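PDB 1QO8: probable fumarate reductase Ifc3 from Shewanella frigidimarina, which catalyses the essentially one-way reduction of fumarate to succinate in vitro, using FAD and four covalently bound hemes c, and may serve electron transport to ferric iron. Local coordinates for residues 268-273 with 290-295. Sequence-based numbering, arbitrary orientation.
Sequences RLNSRV and HGKHTG. With FAD (flavin-adenine dinucleotide), chain G.
Lys292 sets CG anti to the backbone N (chi1 170°) and stays extended to NZ, while Asn270 swings CG to the side of its N (chi1 -43°), and the lysine chain passes Asn270 CB with its CB and CD. Asn270 CB meets Lys292 CB at 3.9 Å, and farther out one water bridges the polar ends, donating to Asn270 OD1 and accepting from Lys292 NZ. Each end also reaches the cytochrome part: Asn270 ND2 bonds to Asp27 O, and Lys292 NZ forms a salt bridge with Glu29. The backbone beneath is the open end of the antiparallel hairpin of strands 271-278 and 284-291. Arg272 and His290 form a hydrogen-bonded pair here, with Arg272 N to His290 O at 2.9 Å and His290 N to Arg272 O at 2.7 Å. Ser271 faces Gly291 as a non-hydrogen-bonded pair. One step on, Lys292 N meets Asn270 O almost head-on (C=O...N 174°, 3.0 Å), and Gly291 CA adds a CA-H...O contact to the same oxygen. Ser271 OG turns back to Leu269 O at 2.7 Å, approaching from above the carbonyl plane. On the strand's outer edge, Val273 holds the FAD adenine by two backbone bonds, N to FAD N1A at 3.0 Å and FAD N6A to O at 2.8 Å. The guanidinium of Arg272 has N6A at its edge and forms salt bridges with Asp102 and Asp339. Beyond Lys292, whose CG lies over one face of the His293 ring, His293 touches a heme. The hairpin end thus reads adenine through main-chain atoms on one strand, while Asn270 and Lys292 tie it to Asp27 and Glu29 of the heme-bearing part, where the Glu29 carboxylate probably helps keep Lys292 charged.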
loop_
_atom_site.group_PDB
_atom_site.type_symbol
_atom_site.label_atom_id
_atom_site.label_comp_id
_atom_site.label_asym_id
_atom_site.label_seq_id
_atom_site.Cartn_x
_atom_site.Cartn_y
_atom_site.Cartn_z
ATOM N N ARG A 268 -26.291 -3.185 17.106
ATOM C CA ARG A 268 -27.019 -3.908 16.057
ATOM C C ARG A 268 -26.088 -4.947 15.463
ATOM O O ARG A 268 -25.198 -4.557 14.724
ATOM C CB ARG A 268 -27.458 -2.921 14.992
ATOM C CG ARG A 268 -28.692 -2.914 14.180
ATOM C CD ARG A 268 -28.962 -1.556 13.434
ATOM N NE ARG A 268 -29.667 -0.597 14.284
ATOM C CZ ARG A 268 -30.448 0.384 13.732
ATOM N NH1 ARG A 268 -30.508 0.478 12.399
ATOM N NH2 ARG A 268 -31.140 1.243 14.463
ATOM N N LEU A 269 -26.366 -6.214 15.589
ATOM C CA LEU A 269 -25.584 -7.344 15.178
ATOM C C LEU A 269 -25.975 -7.717 13.769
ATOM O O LEU A 269 -26.974 -7.269 13.191
ATOM C CB LEU A 269 -25.835 -8.446 16.224
ATOM C CG LEU A 269 -25.278 -8.134 17.657
ATOM C CD1 LEU A 269 -25.795 -9.123 18.681
ATOM C CD2 LEU A 269 -23.779 -8.060 17.592
ATOM N N ASN A 270 -25.167 -8.586 13.178
ATOM C CA ASN A 270 -25.300 -9.109 11.806
ATOM C C ASN A 270 -25.679 -7.946 10.858
ATOM O O ASN A 270 -26.461 -8.126 9.926
ATOM C CB ASN A 270 -26.288 -10.237 11.772
ATOM C CG ASN A 270 -26.149 -11.209 12.920
ATOM O OD1 ASN A 270 -25.143 -11.964 13.029
ATOM N ND2 ASN A 270 -27.183 -11.299 13.805
ATOM N N SER A 271 -24.995 -6.819 11.000
ATOM C CA SER A 271 -25.151 -5.600 10.221
ATOM C C SER A 271 -23.769 -5.135 9.723
ATOM O O SER A 271 -23.002 -4.502 10.457
ATOM C CB SER A 271 -25.697 -4.518 11.195
ATOM O OG SER A 271 -26.941 -5.078 11.632
ATOM N N ARG A 272 -23.468 -5.493 8.491
ATOM C CA ARG A 272 -22.240 -5.102 7.842
ATOM C C ARG A 272 -22.347 -3.792 7.043
ATOM O O ARG A 272 -23.147 -3.638 6.071
ATOM C CB ARG A 272 -21.793 -6.231 6.897
ATOM C CG ARG A 272 -20.468 -5.854 6.235
ATOM C CD ARG A 272 -20.059 -7.087 5.427
ATOM N NE ARG A 272 -18.654 -6.970 5.120
ATOM C CZ ARG A 272 -18.051 -7.704 4.180
ATOM N NH1 ARG A 272 -18.716 -8.619 3.497
ATOM N NH2 ARG A 272 -16.751 -7.493 3.966
ATOM N N VAL A 273 -21.477 -2.879 7.466
ATOM C CA VAL A 273 -21.372 -1.618 6.754
ATOM C C VAL A 273 -20.550 -1.907 5.472
ATOM O O VAL A 273 -19.517 -2.593 5.577
ATOM C CB VAL A 273 -20.692 -0.525 7.578
ATOM C CG1 VAL A 273 -20.382 0.663 6.634
ATOM C CG2 VAL A 273 -21.557 -0.064 8.748
ATOM N N HIS A 290 -25.643 -3.602 5.091
ATOM C CA HIS A 290 -26.265 -4.858 4.756
ATOM C C HIS A 290 -26.574 -5.654 6.016
ATOM O O HIS A 290 -25.658 -6.163 6.661
ATOM C CB HIS A 290 -25.374 -5.617 3.784
ATOM C CG HIS A 290 -25.992 -6.925 3.423
ATOM N ND1 HIS A 290 -25.238 -7.897 2.882
ATOM C CD2 HIS A 290 -27.245 -7.429 3.515
ATOM C CE1 HIS A 290 -25.974 -8.981 2.649
ATOM N NE2 HIS A 290 -27.197 -8.701 3.000
ATOM N N GLY A 291 -27.870 -5.668 6.360
ATOM C CA GLY A 291 -28.374 -6.370 7.518
ATOM C C GLY A 291 -28.771 -7.735 7.014
ATOM O O GLY A 291 -29.332 -7.835 5.893
ATOM N N LYS A 292 -28.519 -8.741 7.864
ATOM C CA LYS A 292 -28.811 -10.114 7.434
ATOM C C LYS A 292 -30.287 -10.291 7.052
ATOM O O LYS A 292 -30.570 -11.165 6.236
ATOM C CB LYS A 292 -28.501 -10.994 8.671
ATOM C CG LYS A 292 -28.944 -12.459 8.551
ATOM C CD LYS A 292 -28.452 -13.225 9.803
ATOM C CE LYS A 292 -28.713 -14.746 9.656
ATOM N NZ LYS A 292 -28.398 -15.314 11.048
ATOM N N HIS A 293 -31.174 -9.722 7.832
ATOM C CA HIS A 293 -32.620 -10.020 7.585
ATOM C C HIS A 293 -33.245 -8.894 6.767
ATOM O O HIS A 293 -34.009 -9.044 5.860
ATOM C CB HIS A 293 -33.348 -10.142 8.970
ATOM C CG HIS A 293 -32.862 -11.482 9.504
ATOM N ND1 HIS A 293 -32.165 -11.672 10.686
ATOM C CD2 HIS A 293 -32.955 -12.693 8.946
ATOM C CE1 HIS A 293 -31.892 -12.958 10.812
ATOM N NE2 HIS A 293 -32.338 -13.595 9.748
ATOM N N THR A 294 -32.822 -7.679 7.107
ATOM C CA THR A 294 -33.490 -6.511 6.532
ATOM C C THR A 294 -32.899 -6.140 5.180
ATOM O O THR A 294 -33.561 -5.492 4.411
ATOM C CB THR A 294 -33.361 -5.364 7.526
ATOM O OG1 THR A 294 -32.071 -4.842 7.548
ATOM C CG2 THR A 294 -33.741 -5.837 8.904
ATOM N N GLY A 295 -31.671 -6.575 4.869
ATOM C CA GLY A 295 -31.114 -6.265 3.554
ATOM C C GLY A 295 -30.368 -4.950 3.651
ATOM O O GLY A 295 -29.942 -4.506 4.745
HETATM P PA FAD G . -11.598 -5.382 16.894
HETATM O O1A FAD G . -11.622 -5.761 18.342
HETATM O O2A FAD G . -11.274 -6.290 15.941
HETATM O O5B FAD G . -13.134 -5.249 16.586
HETATM C C5B FAD G . -13.660 -4.698 15.309
HETATM C C4B FAD G . -15.250 -4.948 15.285
HETATM O O4B FAD G . -15.668 -4.352 13.961
HETATM C C3B FAD G . -15.582 -6.466 15.107
HETATM O O3B FAD G . -16.324 -7.100 16.049
HETATM C C2B FAD G . -15.910 -6.635 13.579
HETATM O O2B FAD G . -16.872 -7.674 13.270
HETATM C C1B FAD G . -16.586 -5.337 13.339
HETATM N N9A FAD G . -16.569 -4.928 11.929
HETATM C C8A FAD G . -15.575 -5.102 10.998
HETATM N N7A FAD G . -15.942 -4.722 9.805
HETATM C C5A FAD G . -17.249 -4.264 9.938
HETATM C C6A FAD G . -18.244 -3.795 8.977
HETATM N N6A FAD G . -18.021 -3.664 7.699
HETATM N N1A FAD G . -19.423 -3.419 9.532
HETATM C C2A FAD G . -19.738 -3.614 10.857
HETATM N N3A FAD G . -18.885 -4.062 11.807
HETATM C C4A FAD G . -17.681 -4.388 11.264
HETATM N N1 FAD G . -2.932 -6.139 21.832
HETATM C C2 FAD G . -2.580 -5.650 22.990
HETATM O O2 FAD G . -2.242 -4.540 23.241
HETATM N N3 FAD G . -2.561 -6.439 24.180
HETATM C C4 FAD G . -2.957 -7.763 24.023
HETATM O O4 FAD G . -2.919 -8.499 24.968
HETATM C C4X FAD G . -3.283 -8.298 22.703
HETATM N N5 FAD G . -3.599 -9.594 22.559
HETATM C C5X FAD G . -3.982 -10.087 21.358
HETATM C C6 FAD G . -4.315 -11.447 21.282
HETATM C C7 FAD G . -4.715 -11.976 20.079
HETATM C C7M FAD G . -5.089 -13.414 19.914
HETATM C C8 FAD G . -4.820 -11.096 18.942
HETATM C C8M FAD G . -5.325 -11.645 17.642
HETATM C C9 FAD G . -4.525 -9.759 19.021
HETATM C C9A FAD G . -4.105 -9.212 20.210
HETATM N N10 FAD G . -3.742 -7.864 20.407
HETATM C C10 FAD G . -3.339 -7.390 21.596
HETATM C "C1'" FAD G . -4.175 -6.830 19.415
HETATM C "C2'" FAD G . -5.436 -6.075 19.955
HETATM O "O2'" FAD G . -6.197 -7.181 20.548
HETATM C "C3'" FAD G . -6.250 -5.685 18.697
HETATM O "O3'" FAD G . -5.482 -4.830 17.841
HETATM C "C4'" FAD G . -7.313 -4.635 19.165
HETATM O "O4'" FAD G . -8.202 -5.409 20.026
HETATM C "C5'" FAD G . -8.126 -4.248 17.878
HETATM O "O5'" FAD G . -9.394 -3.550 18.466
HETATM P P FAD G . -10.439 -2.859 17.570
HETATM O O1P FAD G . -11.446 -2.288 18.541
HETATM O O2P FAD G . -9.676 -2.030 16.748
HETATM O O3P FAD G . -10.903 -3.931 16.712
HETATM O O HOH W 1 -25.612 -14.822 12.398
#